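Local structure of phosphodiesterase (Candida albicans, 6CPU) at residues A[195-198]-A[199-202]. The protein is a largely helical enzyme of the cyclic nucleotide phosphodiesterase family, in the HD superfamily, modelled with a zinc and a magnesium ion. Residues are numbered along the deposited sequence; the frame is centred on the assembly and turned at random.
Sequences NFIE and LLQD
F196 and L199 each swing CG beside their own backbone N and anti to the carbonyl carbon (chi1 -79° and -59°), which brings F196 CD1 to within 4.0 Å of L199 CD1, the methyl meeting the ring obliquely. One residue on, I197 carries CG1 anti to its backbone N, and its CD1 touches L200 CD1, also at 4.0 Å, the two side chains crossing at about a right angle. The backbone explains this three-residue spacing: E198 N donates to N195 O at 3.0 Å, L199 N to F196 O at 2.9 Å and L200 N to I197 O at 3.3 Å. In the last two the donor stands above the carbonyl plane, which fits the tight winding. N195 ND2 gives a nearly straight bond (173°) to E198 OE2, 2.6 Å long, on the anti side and tilted out of the carboxylate plane; both residues are exposed, where amide and carboxylate can pair and still meet solvent. F196, L199 and L200 are buried, so their apolar side chains pack against F261 of helix 253-264, and F196 also meets F33 of helix 25-34 edge-to-face. The arrangement is a short 3-10 helix with i to i+3 contacts, in the connection between helices 177-193 and 205-216.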
ATOM      1  N   ASN A 195      19.043  -6.243 -10.215  1.00 26.54           N
ATOM      2  CA  ASN A 195      18.076  -6.933 -11.057  1.00 27.96           C
ATOM      3  C   ASN A 195      16.870  -7.313 -10.188  1.00 26.65           C
ATOM      4  O   ASN A 195      16.859  -8.348  -9.535  1.00 26.50           O
ATOM      5  CB  ASN A 195      18.711  -8.176 -11.698  1.00 30.79           C
ATOM      6  CG  ASN A 195      17.960  -8.648 -12.930  1.00 34.08           C
ATOM      7  OD1 ASN A 195      17.231  -7.881 -13.557  1.00 38.36           O
ATOM      8  ND2 ASN A 195      18.138  -9.912 -13.288  1.00 35.53           N
ATOM      9  N   PHE A 196      15.863  -6.451 -10.175  1.00 24.11           N
ATOM     10  CA  PHE A 196      14.779  -6.579  -9.196  1.00 24.78           C
ATOM     11  C   PHE A 196      13.935  -7.851  -9.325  1.00 24.97           C
ATOM     12  O   PHE A 196      13.455  -8.378  -8.309  1.00 24.77           O
ATOM     13  CB  PHE A 196      13.935  -5.302  -9.171  1.00 23.88           C
ATOM     14  CG  PHE A 196      14.577  -4.192  -8.391  1.00 23.28           C
ATOM     15  CD1 PHE A 196      14.348  -4.065  -7.028  1.00 23.59           C
ATOM     16  CD2 PHE A 196      15.457  -3.306  -9.000  1.00 23.61           C
ATOM     17  CE1 PHE A 196      14.952  -3.067  -6.294  1.00 23.12           C
ATOM     18  CE2 PHE A 196      16.068  -2.308  -8.267  1.00 22.77           C
ATOM     19  CZ  PHE A 196      15.810  -2.178  -6.920  1.00 23.82           C
ATOM     20  N   ILE A 197      13.805  -8.382 -10.542  1.00 24.05           N
ATOM     21  CA  ILE A 197      13.072  -9.631 -10.743  1.00 26.22           C
ATOM     22  C   ILE A 197      13.683 -10.788  -9.951  1.00 25.72           C
ATOM     23  O   ILE A 197      12.960 -11.693  -9.515  1.00 23.86           O
ATOM     24  CB  ILE A 197      12.969 -10.007 -12.251  1.00 27.75           C
ATOM     25  CG1 ILE A 197      11.910 -11.096 -12.486  1.00 29.32           C
ATOM     26  CG2 ILE A 197      14.323 -10.454 -12.792  1.00 27.74           C
ATOM     27  CD1 ILE A 197      10.490 -10.582 -12.565  1.00 29.92           C
ATOM     28  N   GLU A 198      14.998 -10.751  -9.743  1.00 25.46           N
ATOM     29  CA  GLU A 198      15.687 -11.792  -8.984  1.00 26.73           C
ATOM     30  C   GLU A 198      15.389 -11.731  -7.491  1.00 26.11           C
ATOM     31  O   GLU A 198      15.698 -12.669  -6.783  1.00 25.84           O
ATOM     32  CB  GLU A 198      17.199 -11.715  -9.188  1.00 29.05           C
ATOM     33  CG  GLU A 198      17.661 -12.188 -10.556  1.00 31.26           C
ATOM     34  CD  GLU A 198      19.143 -11.952 -10.772  1.00 34.69           C
ATOM     35  OE1 GLU A 198      19.936 -12.153  -9.826  1.00 36.94           O
ATOM     36  OE2 GLU A 198      19.516 -11.545 -11.890  1.00 37.57           O
ATOM     37  N   LEU A 199      14.810 -10.628  -7.024  1.00 24.23           N
ATOM     38  CA  LEU A 199      14.459 -10.475  -5.611  1.00 25.80           C
ATOM     39  C   LEU A 199      13.077 -11.037  -5.291  1.00 24.88           C
ATOM     40  O   LEU A 199      12.666 -11.026  -4.135  1.00 25.29           O
ATOM     41  CB  LEU A 199      14.551  -9.001  -5.188  1.00 26.06           C
ATOM     42  CG  LEU A 199      15.928  -8.337  -5.357  1.00 27.45           C
ATOM     43  CD1 LEU A 199      15.952  -6.940  -4.766  1.00 28.58           C
ATOM     44  CD2 LEU A 199      17.019  -9.178  -4.724  1.00 28.72           C
ATOM     45  N   LEU A 200      12.368 -11.528  -6.309  1.00 24.75           N
ATOM     46  CA  LEU A 200      11.116 -12.252  -6.099  1.00 24.59           C
ATOM     47  C   LEU A 200      11.418 -13.730  -5.929  1.00 26.66           C
ATOM     48  O   LEU A 200      12.328 -14.254  -6.568  1.00 24.61           O
ATOM     49  CB  LEU A 200      10.167 -12.052  -7.284  1.00 25.18           C
ATOM     50  CG  LEU A 200       9.836 -10.608  -7.658  1.00 25.29           C
ATOM     51  CD1 LEU A 200       8.914 -10.596  -8.865  1.00 26.26           C
ATOM     52  CD2 LEU A 200       9.219  -9.840  -6.497  1.00 26.01           C
ATOM     53  N   GLN A 201      10.646 -14.415  -5.089  1.00 27.41           N
ATOM     54  CA  GLN A 201      10.898 -15.831  -4.826  1.00 30.28           C
ATOM     55  C   GLN A 201      10.585 -16.747  -6.008  1.00 30.18           C
ATOM     56  O   GLN A 201      11.324 -17.694  -6.272  1.00 30.84           O
ATOM     57  CB  GLN A 201      10.135 -16.302  -3.599  1.00 34.54           C
ATOM     58  CG  GLN A 201      10.733 -17.561  -2.990  1.00 40.10           C
ATOM     59  CD  GLN A 201      10.034 -17.983  -1.715  1.00 45.64           C
ATOM     60  OE1 GLN A 201       8.831 -17.770  -1.548  1.00 51.20           O
ATOM     61  NE2 GLN A 201      10.786 -18.586  -0.806  1.00 50.72           N
ATOM     62  N   ASP A 202       9.484 -16.483  -6.703  1.00 28.76           N
ATOM     63  CA  ASP A 202       9.071 -17.309  -7.843  1.00 28.98           C
ATOM     64  C   ASP A 202       8.678 -16.434  -9.035  1.00 28.33           C
ATOM     65  O   ASP A 202       7.544 -15.970  -9.133  1.00 27.95           O
ATOM     66  CB  ASP A 202       7.907 -18.202  -7.421  1.00 28.92           C
ATOM     67  CG  ASP A 202       7.493 -19.201  -8.491  1.00 29.65           C
ATOM     68  OD1 ASP A 202       8.139 -19.296  -9.562  1.00 29.48           O
ATOM     69  OD2 ASP A 202       6.489 -19.896  -8.241  1.00 30.91           O
TER